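Local coordinates for protein CMP-sialic acid transporter 1 (Zea mays, PDB 6I1R) that probably carries CMP-sialic acid from the cytoplasm into the Golgi in exchange for CMP, and is here held outward-facing with CMP bound, at residues B[212-217]-B[222-227]; B[79-84]-B[170-175]; B[125-130]-B[300-305]. The protein carries 5 engineered substitutions. All coordinates share one frame; numbering follows the deposited sequence.

Interaction 1: B[212-217]-B[222-227]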
# COMPACT_ATOMS: atom_id res chain seq x y z
N TYR B 212 8.53 -5.74 -18.18
CA TYR B 212 7.16 -5.96 -18.66
C TYR B 212 6.25 -4.85 -18.11
O TYR B 212 5.51 -4.23 -18.87
CB TYR B 212 6.64 -7.34 -18.28
CG TYR B 212 5.39 -7.75 -19.01
CD1 TYR B 212 5.46 -8.26 -20.30
CD2 TYR B 212 4.14 -7.62 -18.43
CE1 TYR B 212 4.31 -8.63 -20.99
CE2 TYR B 212 2.99 -7.99 -19.11
CZ TYR B 212 3.07 -8.49 -20.40
OH TYR B 212 1.94 -8.86 -21.07
N GLY B 213 6.34 -4.60 -16.81
CA GLY B 213 5.55 -3.56 -16.15
C GLY B 213 5.72 -2.20 -16.82
O GLY B 213 4.74 -1.46 -16.96
N ASP B 214 6.94 -1.88 -17.23
CA ASP B 214 7.22 -0.63 -17.94
C ASP B 214 6.61 -0.70 -19.35
O ASP B 214 6.10 0.31 -19.85
CB ASP B 214 8.72 -0.33 -17.98
CG ASP B 214 9.29 0.26 -16.69
OD1 ASP B 214 8.49 0.73 -15.85
OD2 ASP B 214 10.52 0.24 -16.54
N PHE B 215 6.67 -1.87 -19.98
CA PHE B 215 6.06 -2.07 -21.30
C PHE B 215 4.54 -1.86 -21.22
O PHE B 215 3.94 -1.35 -22.17
CB PHE B 215 6.36 -3.47 -21.85
CG PHE B 215 5.57 -3.84 -23.07
CD1 PHE B 215 5.95 -3.38 -24.33
CD2 PHE B 215 4.43 -4.62 -22.97
CE1 PHE B 215 5.21 -3.71 -25.46
CE2 PHE B 215 3.70 -4.95 -24.10
CZ PHE B 215 4.09 -4.50 -25.34
N LYS B 216 3.93 -2.26 -20.11
CA LYS B 216 2.47 -2.18 -19.94
C LYS B 216 2.00 -0.72 -20.03
O LYS B 216 0.85 -0.47 -20.41
CB LYS B 216 2.05 -2.79 -18.60
N ALA B 217 2.87 0.23 -19.68
CA ALA B 217 2.55 1.66 -19.77
C ALA B 217 3.33 2.32 -20.92
O ALA B 217 3.59 3.52 -20.89
CB ALA B 217 2.84 2.33 -18.45
N GLY B 222 8.00 6.62 -15.76
CA GLY B 222 9.32 6.39 -15.17
C GLY B 222 9.76 4.94 -15.32
O GLY B 222 8.98 4.03 -15.06
N PRO B 223 11.02 4.73 -15.73
CA PRO B 223 11.56 3.38 -15.89
C PRO B 223 12.01 2.77 -14.55
O PRO B 223 12.44 3.50 -13.65
CB PRO B 223 12.74 3.56 -16.85
CG PRO B 223 13.27 4.92 -16.51
CD PRO B 223 12.05 5.72 -16.10
N TRP B 224 11.93 1.45 -14.46
CA TRP B 224 12.16 0.69 -13.23
C TRP B 224 13.55 0.97 -12.64
O TRP B 224 13.70 1.02 -11.42
CB TRP B 224 11.95 -0.81 -13.48
CG TRP B 224 13.01 -1.43 -14.35
CD1 TRP B 224 12.99 -1.54 -15.71
CD2 TRP B 224 14.25 -2.01 -13.92
NE1 TRP B 224 14.13 -2.16 -16.15
CE2 TRP B 224 14.92 -2.46 -15.08
CE3 TRP B 224 14.86 -2.21 -12.67
CZ2 TRP B 224 16.17 -3.08 -15.02
CZ3 TRP B 224 16.09 -2.82 -12.62
CH2 TRP B 224 16.73 -3.25 -13.78
N TRP B 225 14.56 1.12 -13.50
CA TRP B 225 15.95 1.28 -13.03
C TRP B 225 16.15 2.66 -12.40
O TRP B 225 16.88 2.78 -11.40
CB TRP B 225 16.95 1.01 -14.16
CG TRP B 225 16.73 1.78 -15.43
CD1 TRP B 225 16.06 1.36 -16.54
CD2 TRP B 225 17.21 3.11 -15.73
NE1 TRP B 225 16.07 2.34 -17.50
CE2 TRP B 225 16.77 3.42 -17.03
CE3 TRP B 225 17.95 4.06 -15.02
CZ2 TRP B 225 17.05 4.64 -17.64
CZ3 TRP B 225 18.23 5.27 -15.63
CH2 TRP B 225 17.78 5.55 -16.92
N GLN B 226 15.52 3.68 -12.96
CA GLN B 226 15.60 5.05 -12.42
C GLN B 226 14.88 5.11 -11.06
O GLN B 226 15.38 5.69 -10.10
CB GLN B 226 14.98 6.03 -13.42
CG GLN B 226 15.22 7.49 -13.09
CD GLN B 226 14.53 8.41 -14.06
OE1 GLN B 226 13.33 8.30 -14.30
NE2 GLN B 226 15.28 9.35 -14.62
N ARG B 227 13.71 4.46 -11.00
CA ARG B 227 12.83 4.48 -9.83
C ARG B 227 13.38 3.58 -8.71
O ARG B 227 12.96 3.70 -7.56
CB ARG B 227 11.44 4.01 -10.27
CG ARG B 227 10.34 4.19 -9.24
CD ARG B 227 8.97 3.94 -9.85
NE ARG B 227 8.82 2.60 -10.39
CZ ARG B 227 8.98 2.26 -11.67
NH1 ARG B 227 8.79 1.01 -12.06
NH2 ARG B 227 9.34 3.17 -12.56
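D214 meets W224 and R227 through its carboxylate, and that one group carries most of the contact. The segments lie just across a four-residue loop, near the surface, where the chain leaves the far part of helix 191-216 and turns back into the short, weakly bonded helix around 224-227.

The hydrogen bond comes first. W224 N donates to D214 OD2 at 2.8 Å, with an N-H...O angle of 153°. OD2 accepts on its syn lone pair, the side that faces OD1. The bond ties the carboxylate to the backbone of the short helix. D214 CG lies beside its own backbone N (chi1 -79°), which brings the carboxylate round to W224.

The ionic part is looser. D214 OD1 forms a long salt bridge to R227 NH1, 3.8 Å away. The arginine would probably offset part of the carboxylate's charge. It folds back at chi3 (60°), and its NH2 makes a weak hydrogen bond to G222 O, 2.7 Å away.

D214 OD2 also makes close contacts with carbon. It lies at the edge of the W224 indole, near its plane, 3.2 Å from W224 CD1. It is also 4.0 Å from P223 CB.

Beyond the two segments, R227 NE has a second, weak ion pair with D33. G222 N is hydrogen-bonded to T94 of the second subunit, and Q226 packs on P159 of that subunit. The indole of W224 lies against M207, L210 and I211 of helix 191-216 and meets F39 of helix 37-59 edge-to-face, so the short helix is tucked against two transporter helices.

Interaction 2: B[79-84]-B[170-175]. With C5P (cytidine-5'-monophosphate), chain D.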
# COMPACT_ATOMS: atom_id res chain seq x y z
N SER B 79 11.92 -20.17 -11.38
CA SER B 79 11.62 -18.77 -11.73
C SER B 79 10.35 -18.70 -12.57
O SER B 79 9.56 -17.76 -12.42
CB SER B 79 12.79 -18.12 -12.43
OG SER B 79 13.86 -17.89 -11.53
N VAL B 80 10.14 -19.67 -13.47
CA VAL B 80 8.93 -19.72 -14.29
C VAL B 80 7.72 -19.97 -13.39
O VAL B 80 6.67 -19.35 -13.57
CB VAL B 80 9.03 -20.78 -15.41
CG1 VAL B 80 7.67 -21.11 -16.01
CG2 VAL B 80 10.00 -20.36 -16.50
N ILE B 81 7.86 -20.87 -12.43
CA ILE B 81 6.77 -21.18 -11.50
C ILE B 81 6.45 -19.92 -10.69
O ILE B 81 5.30 -19.51 -10.59
CB ILE B 81 7.12 -22.37 -10.57
CG1 ILE B 81 7.40 -23.66 -11.35
CG2 ILE B 81 6.03 -22.57 -9.53
CD1 ILE B 81 8.13 -24.71 -10.55
N TYR B 82 7.49 -19.30 -10.13
CA TYR B 82 7.32 -18.13 -9.26
C TYR B 82 6.69 -16.96 -10.04
O TYR B 82 5.93 -16.19 -9.46
CB TYR B 82 8.66 -17.72 -8.63
CG TYR B 82 9.05 -18.49 -7.40
CD1 TYR B 82 8.19 -18.62 -6.32
CD2 TYR B 82 10.30 -19.09 -7.29
CE1 TYR B 82 8.54 -19.32 -5.18
CE2 TYR B 82 10.67 -19.80 -6.16
CZ TYR B 82 9.79 -19.91 -5.10
OH TYR B 82 10.14 -20.61 -3.98
N LEU B 83 7.02 -16.84 -11.32
CA LEU B 83 6.42 -15.81 -12.19
C LEU B 83 4.91 -16.06 -12.30
O LEU B 83 4.10 -15.15 -12.11
CB LEU B 83 7.09 -15.87 -13.57
CG LEU B 83 6.57 -14.88 -14.61
CD1 LEU B 83 7.12 -13.48 -14.36
CD2 LEU B 83 6.91 -15.34 -16.02
N ILE B 84 4.56 -17.30 -12.63
CA ILE B 84 3.16 -17.70 -12.80
C ILE B 84 2.44 -17.53 -11.45
O ILE B 84 1.32 -17.01 -11.40
CB ILE B 84 3.07 -19.15 -13.33
CG1 ILE B 84 3.67 -19.27 -14.74
CG2 ILE B 84 1.64 -19.66 -13.29
CD1 ILE B 84 4.12 -20.67 -15.09
N ALA B 170 -1.35 -22.29 -4.02
CA ALA B 170 -0.64 -23.12 -3.04
C ALA B 170 0.11 -24.26 -3.73
O ALA B 170 1.21 -24.63 -3.31
CB ALA B 170 -1.62 -23.64 -2.01
N CYS B 171 -0.50 -24.84 -4.77
CA CYS B 171 0.11 -25.94 -5.52
C CYS B 171 1.39 -25.46 -6.23
O CYS B 171 2.39 -26.18 -6.26
CB CYS B 171 -0.86 -26.51 -6.54
SG CYS B 171 -2.41 -27.11 -5.81
N LEU B 172 1.33 -24.26 -6.81
CA LEU B 172 2.49 -23.68 -7.49
C LEU B 172 3.58 -23.34 -6.46
O LEU B 172 4.75 -23.68 -6.65
CB LEU B 172 2.05 -22.43 -8.26
CG LEU B 172 1.13 -22.69 -9.46
CD1 LEU B 172 0.43 -21.41 -9.89
CD2 LEU B 172 1.91 -23.29 -10.62
N SER B 173 3.18 -22.66 -5.38
CA SER B 173 4.10 -22.33 -4.29
C SER B 173 4.88 -23.58 -3.88
O SER B 173 6.11 -23.58 -3.83
CB SER B 173 3.36 -21.74 -3.12
OG SER B 173 4.23 -21.58 -2.01
N ALA B 174 4.14 -24.65 -3.58
CA ALA B 174 4.73 -25.93 -3.18
C ALA B 174 5.63 -26.47 -4.30
O ALA B 174 6.77 -26.87 -4.04
CB ALA B 174 3.63 -26.91 -2.84
N LEU B 175 5.12 -26.48 -5.52
CA LEU B 175 5.86 -27.03 -6.67
C LEU B 175 7.22 -26.34 -6.79
O LEU B 175 8.23 -27.02 -7.02
CB LEU B 175 5.02 -26.84 -7.94
CG LEU B 175 5.67 -27.34 -9.24
CD1 LEU B 175 5.97 -28.83 -9.16
CD2 LEU B 175 4.78 -27.04 -10.43
O3P C5P D . 13.38 -15.56 -4.71
P C5P D . 12.02 -15.50 -5.38
O1P C5P D . 11.14 -16.69 -5.10
O2P C5P D . 11.33 -14.16 -5.26
O5' C5P D . 12.36 -15.63 -6.95
C5' C5P D . 12.07 -14.55 -7.84
C4' C5P D . 11.09 -15.02 -8.90
O4' C5P D . 9.75 -14.76 -8.47
C3' C5P D . 11.31 -14.30 -10.22
O3' C5P D . 11.71 -15.24 -11.23
C2' C5P D . 9.99 -13.61 -10.55
O2' C5P D . 9.43 -14.05 -11.79
C1' C5P D . 9.04 -13.95 -9.41
N1 C5P D . 8.59 -12.71 -8.77
C2 C5P D . 7.71 -11.84 -9.45
N3 C5P D . 7.29 -10.70 -8.86
C4 C5P D . 7.70 -10.39 -7.61
C5 C5P D . 8.57 -11.23 -6.93
C6 C5P D . 9.00 -12.41 -7.53
O2 C5P D . 7.32 -12.13 -10.60
N4 C5P D . 7.27 -9.24 -7.03
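I81 packs on L172 and L175 of a helix whose A170 O is gripped twice. That oxygen accepts A174 N, one turn on, at 2.9 Å and is hydrogen-bonded to T111 OG1 of helix 108-118. The contact itself is apolar and has no hydrogen bond across it. The axes of segments 79-84 and 170-175 run nearly antiparallel, at 158°, and come within 9.2 Å.

I81 uses both branches. Its CG2, anti to the backbone N, lies 3.3 Å from L172 O and 4.2 Å from L172 CB. Its CD1 reaches L175 CG at 3.8 Å, and the two side chains cross at about a right angle. One turn on, I84 CG2 meets L172 CD1 at 4.0 Å, again crossing squarely.

Other residues of 79-84 line the CMP pocket. The phosphate oxygen O1P of CMP sits over the centre of one face of the Y82 ring, 3.2 Å above its plane. S79 CB lies 3.3 Å from O3' of the ribose, and L83 is beside O2'.

Helix 76-92 thus stands between CMP and helix 160-186. S79, V80 and L83 lean on F201, F205 and W209 of helix 191-216, while A174 packs on helix 108-118.

Interaction 3: B[125-130]-B[300-305]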
# COMPACT_ATOMS: atom_id res chain seq x y z
N SER B 125 5.30 -41.39 7.45
CA SER B 125 4.43 -42.21 8.28
C SER B 125 3.03 -41.59 8.33
O SER B 125 2.81 -40.50 7.80
CB SER B 125 5.01 -42.40 9.66
OG SER B 125 5.42 -41.16 10.21
N ASN B 126 2.07 -42.28 8.95
CA ASN B 126 0.73 -41.74 9.14
C ASN B 126 0.77 -40.66 10.23
O ASN B 126 0.12 -39.63 10.11
CB ASN B 126 -0.30 -42.83 9.47
CG ASN B 126 -0.75 -43.63 8.26
OD1 ASN B 126 -0.79 -43.11 7.15
ND2 ASN B 126 -1.09 -44.88 8.47
N ILE B 127 1.54 -40.92 11.29
CA ILE B 127 1.75 -39.95 12.37
C ILE B 127 2.32 -38.65 11.78
O ILE B 127 1.95 -37.56 12.22
CB ILE B 127 2.67 -40.52 13.48
CG1 ILE B 127 2.83 -39.54 14.65
CG2 ILE B 127 4.02 -40.95 12.94
CD1 ILE B 127 1.54 -39.06 15.25
N GLN B 128 3.22 -38.78 10.81
CA GLN B 128 3.85 -37.62 10.17
C GLN B 128 2.82 -36.89 9.31
O GLN B 128 2.72 -35.67 9.36
CB GLN B 128 5.07 -38.06 9.35
CG GLN B 128 6.33 -38.22 10.19
CD GLN B 128 7.44 -38.94 9.47
OE1 GLN B 128 7.23 -39.61 8.46
NE2 GLN B 128 8.65 -38.80 9.99
N TRP B 129 2.04 -37.65 8.53
CA TRP B 129 0.99 -37.06 7.69
C TRP B 129 -0.01 -36.28 8.56
O TRP B 129 -0.46 -35.20 8.19
CB TRP B 129 0.28 -38.14 6.86
CG TRP B 129 0.78 -38.22 5.45
CD1 TRP B 129 1.53 -39.21 4.89
CD2 TRP B 129 0.59 -37.23 4.42
NE1 TRP B 129 1.81 -38.92 3.58
CE2 TRP B 129 1.25 -37.71 3.27
CE3 TRP B 129 -0.07 -35.99 4.37
CZ2 TRP B 129 1.26 -36.99 2.07
CZ3 TRP B 129 -0.06 -35.29 3.18
CH2 TRP B 129 0.60 -35.78 2.05
N MET B 130 -0.33 -36.84 9.73
CA MET B 130 -1.26 -36.20 10.65
C MET B 130 -0.62 -34.93 11.24
O MET B 130 -1.33 -33.98 11.56
CB MET B 130 -1.66 -37.17 11.77
CG MET B 130 -2.70 -38.18 11.31
SD MET B 130 -2.54 -39.81 12.07
CE MET B 130 -2.61 -39.35 13.80
N LEU B 300 4.73 -30.27 15.96
CA LEU B 300 6.20 -30.34 15.89
C LEU B 300 6.66 -31.67 16.49
O LEU B 300 7.39 -32.43 15.85
CB LEU B 300 6.80 -29.15 16.64
CG LEU B 300 8.29 -28.90 16.39
CD1 LEU B 300 8.50 -27.91 15.25
CD2 LEU B 300 8.97 -28.38 17.65
N GLN B 301 6.22 -31.94 17.71
CA GLN B 301 6.61 -33.14 18.44
C GLN B 301 6.27 -34.38 17.59
O GLN B 301 7.14 -35.21 17.35
CB GLN B 301 5.93 -33.18 19.81
CG GLN B 301 6.47 -32.14 20.78
CD GLN B 301 5.80 -32.19 22.13
OE1 GLN B 301 4.59 -32.42 22.24
NE2 GLN B 301 6.57 -31.97 23.17
N MET B 302 5.03 -34.47 17.12
CA MET B 302 4.58 -35.62 16.32
C MET B 302 5.57 -35.90 15.19
O MET B 302 6.00 -37.04 15.01
CB MET B 302 3.20 -35.37 15.72
CG MET B 302 2.09 -35.47 16.74
SD MET B 302 0.51 -34.78 16.20
CE MET B 302 0.12 -35.85 14.81
N TYR B 303 5.93 -34.87 14.43
CA TYR B 303 6.71 -35.06 13.21
C TYR B 303 8.18 -35.36 13.53
O TYR B 303 8.80 -36.17 12.84
CB TYR B 303 6.62 -33.84 12.29
CG TYR B 303 7.33 -34.04 10.97
CD1 TYR B 303 8.68 -33.77 10.85
CD2 TYR B 303 6.66 -34.53 9.86
CE1 TYR B 303 9.35 -33.96 9.65
CE2 TYR B 303 7.31 -34.73 8.66
CZ TYR B 303 8.66 -34.45 8.55
OH TYR B 303 9.31 -34.64 7.37
N PHE B 304 8.74 -34.69 14.54
CA PHE B 304 10.19 -34.70 14.77
C PHE B 304 10.56 -35.63 15.93
O PHE B 304 11.70 -36.09 16.00
CB PHE B 304 10.70 -33.28 15.03
CG PHE B 304 10.61 -32.36 13.85
CD1 PHE B 304 11.54 -32.43 12.82
CD2 PHE B 304 9.60 -31.42 13.75
CE1 PHE B 304 11.46 -31.58 11.73
CE2 PHE B 304 9.52 -30.57 12.66
CZ PHE B 304 10.45 -30.65 11.65
N MET B 305 9.63 -35.89 16.85
CA MET B 305 9.92 -36.73 18.01
C MET B 305 10.25 -38.14 17.51
O MET B 305 9.52 -38.69 16.68
CB MET B 305 8.71 -36.78 18.96
CG MET B 305 9.07 -37.07 20.40
SD MET B 305 7.63 -37.02 21.50
CE MET B 305 7.75 -35.35 22.14
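M302 and Y303 lie against I127 and Q128 where the axes of 126-130 and 300-304 run roughly antiparallel, 148° between their directions, with a closest approach of 8.2 Å. The start of helix 126-143 is closed by a capping box, and the last turn of helix 287-304 rests beside it.

The polar part lies inside the box. S125 N donates to Q128 OE1 at 2.8 Å, nearly straight and tilted from the carbonyl plane. In return, Q128 N donates to S125 OG at 3.3 Å. OE1 thus fixes the amide in the box, and the rest of the side chain serves the contact.

The aromatic part follows. Q128 CG lies 3.7 Å from Y303 CD2, by the CD2-CE2 rim of one face. The glutamine crosses the ring at a slant and puts NE2 over that face, amide and ring planes 28° apart. Y303 CG is anti to its backbone N (chi1 -176°), which swings the ring to this flank. Truncating Q128 to alanine would probably leave S125 N without its side-chain acceptor and uncover that face of the tyrosine.

Y303 also packs on A131, I132 and L124, and its ring meets that of Y264 on helix 259-279.

The remaining contacts are apolar. M302 bends at its thioether, and its end turns toward the other helix. There M302 CE touches I127 CD1 at 3.5 Å and M130 CB at 3.8 Å.

All three contacts lie in one nucleotide-sugar transporter fold built of helices. The centres of interactions 1 and 2 are about 24 Å apart, and those of interactions 2 and 3 about 26 Å. Interactions 1 and 3 are on opposite sides of the chain's centre, their centres about 48 Å apart, and no two contacts touch. Along the chain, interactions 2 and 3 alternate their segments. Interaction 1 follows interaction 2 and is nested in the loop closed by interaction 3. Helix 160-186 is followed by helix 191-216, which lends residues to the CMP pocket and carries segment 212-217. Interaction 2, with three pocket residues, is nearest the middle of the chain, while the other two lie toward the periphery.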